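Local coordinates for TRNA (adenine(9)-n1)-methyltransferase (Sulfolobus acidocaldarius, PDB 5A7Z), which catalyses the S-adenosyl-L-methionine-dependent N1-methylation of adenosine 9 in tRNA, at residues Asn174-Ala186 / Gly221-Gly233. Residues are numbered along the deposited sequence; the frame is centred on the assembly and turned at random.
Sequences NPVILDPYGDVVA and GYSFPRVKIQLRG
R226 and D179 form the salt bridge of this contact, NH1 to OD2 at 2.9 Å. The carboxylate stands nearly at right angles to the guanidinium (85°): OD2 lies near the guanidinium plane, whereas NH1 comes at OD2 from above the carboxylate plane. I177 CG2 lies over one guanidinium face, 3.6 Å from NH1. R207 also reaches D179 OD2 and D210 takes R226 NH2, while D179 OD1 accepts from Y181 N in an Asx turn. A leucine in place of this arginine would probably leave D179 with R207 alone of these two partners, and D210 without this salt bridge.

Backbone hydrogen bonds run along both edges of strand 226-228. Strand 175-178 pairs in parallel through I177 N to P225 O and V227 N to I177 O, then D179 N to V227 O; after the type I beta turn D179-G182, strand 184-185 pairs on the other edge, also parallel, with V184 N to R226 O, K228 N to V184 O at 2.7 Å and A186 N to K228 O.

Among apolar groups, P175 CG sits over one face of the F224 ring, 4.1 Å from its centroid. V227 holds CG1 roughly anti to the backbone N (chi1 156°), which brings it tightly against A186 CB (3.3 Å), while CG2 meets V176 CG2 (3.2 Å). L178 CD2 meets I229 CD1.

In the mixed sheet of this SPOUT methyltransferase domain, 226-228 thus lies between 175-178 and 184-185, and strand 196-202 flanks 175-178 on its far edge; helix 242-255 covers L178 and I229 through I249, and helix 259-265 touches A186 and I229.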
ATOM      1  N   ASN A 174      -1.862  10.520  11.399  1.00 33.79           N
ATOM      2  CA  ASN A 174      -1.594  11.879  10.985  1.00 37.43           C
ATOM      3  C   ASN A 174      -2.048  12.082   9.546  1.00 38.26           C
ATOM      4  O   ASN A 174      -1.229  12.040   8.628  1.00 34.91           O
ATOM      5  CB  ASN A 174      -0.120  12.148  11.131  1.00 38.25           C
ATOM      6  CG  ASN A 174       0.264  13.502  10.654  1.00 41.01           C
ATOM      7  OD1 ASN A 174      -0.561  14.387  10.498  1.00 35.33           O
ATOM      8  ND2 ASN A 174       1.524  13.658  10.359  1.00 46.18           N
ATOM      9  N   PRO A 175      -3.372  12.276   9.350  1.00 38.64           N
ATOM     10  CA  PRO A 175      -4.028  12.080   8.067  1.00 36.06           C
ATOM     11  C   PRO A 175      -3.921  13.269   7.173  1.00 38.07           C
ATOM     12  O   PRO A 175      -3.824  14.399   7.649  1.00 38.27           O
ATOM     13  CB  PRO A 175      -5.498  11.866   8.440  1.00 39.60           C
ATOM     14  CG  PRO A 175      -5.543  11.821   9.932  1.00 39.99           C
ATOM     15  CD  PRO A 175      -4.349  12.583  10.390  1.00 39.64           C
ATOM     16  N   VAL A 176      -3.921  13.019   5.877  1.00 34.17           N
ATOM     17  CA  VAL A 176      -4.167  14.069   4.918  1.00 36.39           C
ATOM     18  C   VAL A 176      -5.274  13.600   3.978  1.00 37.38           C
ATOM     19  O   VAL A 176      -5.504  12.400   3.849  1.00 39.39           O
ATOM     20  CB  VAL A 176      -2.897  14.394   4.164  1.00 38.37           C
ATOM     21  CG1 VAL A 176      -2.534  13.262   3.228  1.00 42.38           C
ATOM     22  CG2 VAL A 176      -3.047  15.694   3.410  1.00 43.96           C
ATOM     23  N   ILE A 177      -6.011  14.543   3.397  1.00 35.71           N
ATOM     24  CA  ILE A 177      -7.131  14.239   2.531  1.00 32.76           C
ATOM     25  C   ILE A 177      -6.718  14.591   1.109  1.00 36.41           C
ATOM     26  O   ILE A 177      -6.291  15.709   0.834  1.00 35.11           O
ATOM     27  CB  ILE A 177      -8.382  15.090   2.869  1.00 31.66           C
ATOM     28  CG1 ILE A 177      -8.679  15.115   4.374  1.00 34.42           C
ATOM     29  CG2 ILE A 177      -9.587  14.614   2.089  1.00 33.16           C
ATOM     30  CD1 ILE A 177      -8.854  13.770   5.036  1.00 34.23           C
ATOM     31  N   LEU A 178      -6.891  13.648   0.201  1.00 36.33           N
ATOM     32  CA  LEU A 178      -6.572  13.889  -1.181  1.00 36.42           C
ATOM     33  C   LEU A 178      -7.760  14.489  -1.875  1.00 35.21           C
ATOM     34  O   LEU A 178      -8.828  13.930  -1.867  1.00 41.40           O
ATOM     35  CB  LEU A 178      -6.088  12.597  -1.845  1.00 36.70           C
ATOM     36  CG  LEU A 178      -4.698  12.317  -1.242  1.00 41.82           C
ATOM     37  CD1 LEU A 178      -4.472  10.868  -0.943  1.00 47.84           C
ATOM     38  CD2 LEU A 178      -3.599  12.893  -2.123  1.00 45.14           C
ATOM     39  N   ASP A 179      -7.555  15.670  -2.428  1.00 37.12           N
ATOM     40  CA  ASP A 179      -8.639  16.515  -2.892  1.00 39.83           C
ATOM     41  C   ASP A 179      -8.130  17.378  -4.051  1.00 36.81           C
ATOM     42  O   ASP A 179      -7.297  18.260  -3.839  1.00 35.52           O
ATOM     43  CB  ASP A 179      -9.115  17.408  -1.741  1.00 40.58           C
ATOM     44  CG  ASP A 179     -10.392  18.196  -2.079  1.00 42.12           C
ATOM     45  OD1 ASP A 179     -10.875  18.120  -3.219  1.00 42.92           O
ATOM     46  OD2 ASP A 179     -10.909  18.894  -1.179  1.00 49.97           O
ATOM     47  N   PRO A 180      -8.635  17.135  -5.267  1.00 42.22           N
ATOM     48  CA  PRO A 180      -8.260  17.959  -6.437  1.00 46.88           C
ATOM     49  C   PRO A 180      -8.436  19.447  -6.198  1.00 48.54           C
ATOM     50  O   PRO A 180      -7.778  20.266  -6.844  1.00 47.76           O
ATOM     51  CB  PRO A 180      -9.224  17.495  -7.534  1.00 46.32           C
ATOM     52  CG  PRO A 180     -10.272  16.660  -6.853  1.00 51.04           C
ATOM     53  CD  PRO A 180      -9.632  16.108  -5.617  1.00 47.51           C
ATOM     54  N   TYR A 181      -9.324  19.789  -5.278  1.00 49.97           N
ATOM     55  CA  TYR A 181      -9.652  21.172  -5.006  1.00 53.53           C
ATOM     56  C   TYR A 181      -9.165  21.588  -3.624  1.00 53.72           C
ATOM     57  O   TYR A 181      -9.554  22.628  -3.116  1.00 47.59           O
ATOM     58  CB  TYR A 181     -11.158  21.362  -5.128  1.00 60.35           C
ATOM     59  CG  TYR A 181     -11.664  21.388  -6.555  1.00 65.32           C
ATOM     60  CD1 TYR A 181     -11.502  22.523  -7.345  1.00 76.46           C
ATOM     61  CD2 TYR A 181     -12.340  20.305  -7.102  1.00 66.96           C
ATOM     62  CE1 TYR A 181     -11.986  22.575  -8.639  1.00 72.62           C
ATOM     63  CE2 TYR A 181     -12.820  20.349  -8.400  1.00 68.61           C
ATOM     64  CZ  TYR A 181     -12.644  21.495  -9.157  1.00 70.83           C
ATOM     65  OH  TYR A 181     -13.116  21.566 -10.444  1.00 79.55           O
ATOM     66  N   GLY A 182      -8.285  20.784  -3.026  1.00 55.33           N
ATOM     67  CA  GLY A 182      -7.619  21.177  -1.794  1.00 50.16           C
ATOM     68  C   GLY A 182      -6.808  22.433  -2.019  1.00 48.55           C
ATOM     69  O   GLY A 182      -6.599  22.830  -3.155  1.00 58.80           O
ATOM     70  N   ASP A 183      -6.326  23.046  -0.947  1.00 45.18           N
ATOM     71  CA  ASP A 183      -5.559  24.284  -1.068  1.00 53.51           C
ATOM     72  C   ASP A 183      -4.053  24.053  -0.938  1.00 58.85           C
ATOM     73  O   ASP A 183      -3.264  24.886  -1.344  1.00 61.99           O
ATOM     74  CB  ASP A 183      -6.031  25.327  -0.041  1.00 58.13           C
ATOM     75  CG  ASP A 183      -5.859  24.862   1.398  1.00 62.99           C
ATOM     76  OD1 ASP A 183      -5.789  23.638   1.625  1.00 65.72           O
ATOM     77  OD2 ASP A 183      -5.815  25.721   2.310  1.00 76.96           O
ATOM     78  N   VAL A 184      -3.663  22.923  -0.358  1.00 58.72           N
ATOM     79  CA  VAL A 184      -2.260  22.553  -0.274  1.00 54.32           C
ATOM     80  C   VAL A 184      -1.890  21.760  -1.527  1.00 52.67           C
ATOM     81  O   VAL A 184      -2.639  20.884  -1.959  1.00 55.57           O
ATOM     82  CB  VAL A 184      -1.988  21.656   0.965  1.00 53.53           C
ATOM     83  CG1 VAL A 184      -0.501  21.344   1.078  1.00 48.95           C
ATOM     84  CG2 VAL A 184      -2.513  22.304   2.248  1.00 46.50           C
ATOM     85  N   VAL A 185      -0.729  22.053  -2.096  1.00 48.68           N
ATOM     86  CA  VAL A 185      -0.224  21.296  -3.235  1.00 46.57           C
ATOM     87  C   VAL A 185       0.673  20.182  -2.713  1.00 45.77           C
ATOM     88  O   VAL A 185       1.523  20.420  -1.881  1.00 46.75           O
ATOM     89  CB  VAL A 185       0.580  22.196  -4.209  1.00 45.59           C
ATOM     90  CG1 VAL A 185       1.428  21.351  -5.172  1.00 44.38           C
ATOM     91  CG2 VAL A 185      -0.368  23.121  -4.986  1.00 44.24           C
ATOM     92  N   ALA A 186       0.478  18.963  -3.197  1.00 44.28           N
ATOM     93  CA  ALA A 186       1.263  17.858  -2.693  1.00 46.86           C
ATOM     94  C   ALA A 186       2.728  18.003  -3.122  1.00 45.92           C
ATOM     95  O   ALA A 186       3.027  18.321  -4.266  1.00 44.27           O
ATOM     96  CB  ALA A 186       0.692  16.536  -3.173  1.00 46.01           C
ATOM     97  N   GLY A 221     -14.371  18.500  16.072  1.00 34.88           N
ATOM     98  CA  GLY A 221     -13.684  19.739  15.826  1.00 34.34           C
ATOM     99  C   GLY A 221     -12.308  19.606  15.219  1.00 38.00           C
ATOM    100  O   GLY A 221     -11.444  20.466  15.473  1.00 43.27           O
ATOM    101  N   TYR A 222     -12.076  18.557  14.405  1.00 38.48           N
ATOM    102  CA  TYR A 222     -10.774  18.402  13.720  1.00 35.96           C
ATOM    103  C   TYR A 222     -10.797  19.020  12.347  1.00 36.29           C
ATOM    104  O   TYR A 222     -11.844  19.270  11.784  1.00 35.43           O
ATOM    105  CB  TYR A 222     -10.351  16.956  13.599  1.00 35.95           C
ATOM    106  CG  TYR A 222     -10.297  16.222  14.899  1.00 32.11           C
ATOM    107  CD1 TYR A 222      -9.971  16.872  16.052  1.00 30.11           C
ATOM    108  CD2 TYR A 222     -10.581  14.868  14.963  1.00 32.03           C
ATOM    109  CE1 TYR A 222      -9.921  16.211  17.262  1.00 31.31           C
ATOM    110  CE2 TYR A 222     -10.531  14.187  16.177  1.00 33.61           C
ATOM    111  CZ  TYR A 222     -10.220  14.881  17.324  1.00 32.47           C
ATOM    112  OH  TYR A 222     -10.163  14.247  18.552  1.00 39.12           O
ATOM    113  N   SER A 223      -9.614  19.283  11.833  1.00 37.61           N
ATOM    114  CA  SER A 223      -9.439  19.754  10.484  1.00 42.91           C
ATOM    115  C   SER A 223      -8.171  19.123   9.931  1.00 48.77           C
ATOM    116  O   SER A 223      -7.084  19.315  10.466  1.00 51.99           O
ATOM    117  CB  SER A 223      -9.311  21.260  10.446  1.00 45.18           C
ATOM    118  OG  SER A 223      -9.654  21.730   9.153  1.00 54.33           O
ATOM    119  N   PHE A 224      -8.315  18.336   8.880  1.00 45.36           N
ATOM    120  CA  PHE A 224      -7.187  17.690   8.271  1.00 41.46           C
ATOM    121  C   PHE A 224      -6.826  18.405   6.983  1.00 35.77           C
ATOM    122  O   PHE A 224      -7.685  18.898   6.304  1.00 31.80           O
ATOM    123  CB  PHE A 224      -7.533  16.228   8.011  1.00 41.54           C
ATOM    124  CG  PHE A 224      -7.912  15.479   9.254  1.00 40.69           C
ATOM    125  CD1 PHE A 224      -7.034  15.412  10.322  1.00 39.09           C
ATOM    126  CD2 PHE A 224      -9.161  14.875   9.376  1.00 43.03           C
ATOM    127  CE1 PHE A 224      -7.369  14.734  11.482  1.00 41.93           C
ATOM    128  CE2 PHE A 224      -9.499  14.182  10.538  1.00 44.85           C
ATOM    129  CZ  PHE A 224      -8.595  14.111  11.588  1.00 39.91           C
ATOM    130  N   PRO A 225      -5.535  18.439   6.651  1.00 34.41           N
ATOM    131  CA  PRO A 225      -5.106  19.162   5.465  1.00 33.88           C
ATOM    132  C   PRO A 225      -5.635  18.520   4.218  1.00 36.28           C
ATOM    133  O   PRO A 225      -5.822  17.313   4.182  1.00 34.35           O
ATOM    134  CB  PRO A 225      -3.573  19.071   5.505  1.00 37.37           C
ATOM    135  CG  PRO A 225      -3.208  18.318   6.747  1.00 35.25           C
ATOM    136  CD  PRO A 225      -4.431  18.137   7.575  1.00 33.15           C
ATOM    137  N   ARG A 226      -5.891  19.339   3.207  1.00 37.51           N
ATOM    138  CA  ARG A 226      -6.472  18.891   1.967  1.00 39.65           C
ATOM    139  C   ARG A 226      -5.482  19.160   0.862  1.00 45.67           C
ATOM    140  O   ARG A 226      -5.191  20.324   0.561  1.00 44.48           O
ATOM    141  CB  ARG A 226      -7.748  19.670   1.656  1.00 41.92           C
ATOM    142  CG  ARG A 226      -8.869  19.525   2.662  1.00 45.78           C
ATOM    143  CD  ARG A 226     -10.234  19.448   1.982  1.00 46.47           C
ATOM    144  NE  ARG A 226     -11.112  18.583   2.756  1.00 52.96           N
ATOM    145  CZ  ARG A 226     -11.813  17.562   2.286  1.00 52.47           C
ATOM    146  NH1 ARG A 226     -11.815  17.243   0.990  1.00 48.02           N
ATOM    147  NH2 ARG A 226     -12.538  16.854   3.139  1.00 61.17           N
ATOM    148  N   VAL A 227      -5.073  18.101   0.176  1.00 44.16           N
ATOM    149  CA  VAL A 227      -3.866  18.123  -0.605  1.00 42.35           C
ATOM    150  C   VAL A 227      -4.202  17.794  -2.055  1.00 45.46           C
ATOM    151  O   VAL A 227      -4.826  16.776  -2.340  1.00 43.74           O
ATOM    152  CB  VAL A 227      -2.854  17.147   0.001  1.00 44.77           C
ATOM    153  CG1 VAL A 227      -1.844  16.670  -1.019  1.00 49.85           C
ATOM    154  CG2 VAL A 227      -2.160  17.815   1.172  1.00 44.49           C
ATOM    155  N   LYS A 228      -3.868  18.715  -2.963  1.00 43.08           N
ATOM    156  CA  LYS A 228      -4.062  18.469  -4.392  1.00 42.95           C
ATOM    157  C   LYS A 228      -2.750  18.034  -5.050  1.00 40.54           C
ATOM    158  O   LYS A 228      -1.692  18.638  -4.851  1.00 45.26           O
ATOM    159  CB  LYS A 228      -4.635  19.698  -5.109  1.00 44.82           C
ATOM    160  CG  LYS A 228      -3.924  20.995  -4.797  1.00 47.11           C
ATOM    161  CD  LYS A 228      -4.432  22.125  -5.667  1.00 54.13           C
ATOM    162  CE  LYS A 228      -3.999  23.467  -5.104  1.00 61.61           C
ATOM    163  NZ  LYS A 228      -4.433  24.592  -5.986  1.00 71.39           N
ATOM    164  N   ILE A 229      -2.829  16.957  -5.805  1.00 39.67           N
ATOM    165  CA  ILE A 229      -1.689  16.451  -6.519  1.00 45.89           C
ATOM    166  C   ILE A 229      -1.638  17.111  -7.895  1.00 43.45           C
ATOM    167  O   ILE A 229      -2.592  17.021  -8.638  1.00 39.39           O
ATOM    168  CB  ILE A 229      -1.790  14.936  -6.687  1.00 47.59           C
ATOM    169  CG1 ILE A 229      -1.553  14.254  -5.336  1.00 49.14           C
ATOM    170  CG2 ILE A 229      -0.792  14.462  -7.739  1.00 48.66           C
ATOM    171  CD1 ILE A 229      -1.763  12.752  -5.365  1.00 50.59           C
ATOM    172  N   GLN A 230      -0.527  17.790  -8.198  1.00 46.53           N
ATOM    173  CA  GLN A 230      -0.331  18.488  -9.495  1.00 50.98           C
ATOM    174  C   GLN A 230       0.900  17.984 -10.251  1.00 51.16           C
ATOM    175  O   GLN A 230       1.891  17.574  -9.657  1.00 47.80           O
ATOM    176  CB  GLN A 230      -0.146  19.982  -9.278  1.00 54.88           C
ATOM    177  CG  GLN A 230      -1.207  20.632  -8.426  1.00 60.20           C
ATOM    178  CD  GLN A 230      -1.113  22.132  -8.484  1.00 63.29           C
ATOM    179  OE1 GLN A 230      -0.017  22.692  -8.465  1.00 67.46           O
ATOM    180  NE2 GLN A 230      -2.252  22.795  -8.558  1.00 63.47           N
ATOM    181  N   LEU A 231       0.832  18.046 -11.567  1.00 55.91           N
ATOM    182  CA  LEU A 231       1.983  17.806 -12.401  1.00 59.31           C
ATOM    183  C   LEU A 231       2.300  19.113 -13.108  1.00 65.82           C
ATOM    184  O   LEU A 231       1.436  19.681 -13.779  1.00 64.34           O
ATOM    185  CB  LEU A 231       1.661  16.726 -13.420  1.00 60.74           C
ATOM    186  CG  LEU A 231       2.780  16.296 -14.361  1.00 63.72           C
ATOM    187  CD1 LEU A 231       3.809  15.473 -13.600  1.00 67.23           C
ATOM    188  CD2 LEU A 231       2.208  15.506 -15.529  1.00 64.96           C
ATOM    189  N   ARG A 232       3.522  19.608 -12.921  1.00 70.37           N
ATOM    190  CA  ARG A 232       3.970  20.839 -13.569  1.00 75.31           C
ATOM    191  C   ARG A 232       2.995  21.972 -13.258  1.00 72.67           C
ATOM    192  O   ARG A 232       2.534  22.685 -14.151  1.00 64.15           O
ATOM    193  CB  ARG A 232       4.105  20.629 -15.083  1.00 77.23           C
ATOM    194  CG  ARG A 232       5.276  19.740 -15.469  1.00 81.51           C
ATOM    195  CD  ARG A 232       5.525  19.751 -16.975  1.00 84.72           C
ATOM    196  NE  ARG A 232       4.755  18.713 -17.654  1.00 84.86           N
ATOM    197  CZ  ARG A 232       5.147  17.448 -17.794  1.00 85.80           C
ATOM    198  NH1 ARG A 232       6.325  17.039 -17.315  1.00 89.22           N
ATOM    199  NH2 ARG A 232       4.350  16.581 -18.407  1.00 81.54           N
ATOM    200  N   GLY A 233       2.637  22.085 -11.982  1.00 71.98           N
ATOM    201  CA  GLY A 233       1.844  23.209 -11.502  1.00 67.61           C
ATOM    202  C   GLY A 233       0.369  23.092 -11.826  1.00 68.18           C
ATOM    203  O   GLY A 233      -0.421  23.937 -11.416  1.00 62.34           O
TER
HETATM  204  O   HOH W   1      -6.109  22.239   3.723  1.00 39.19           O
HETATM  205  O   HOH W   2       1.372  18.205  -6.425  1.00 43.14           O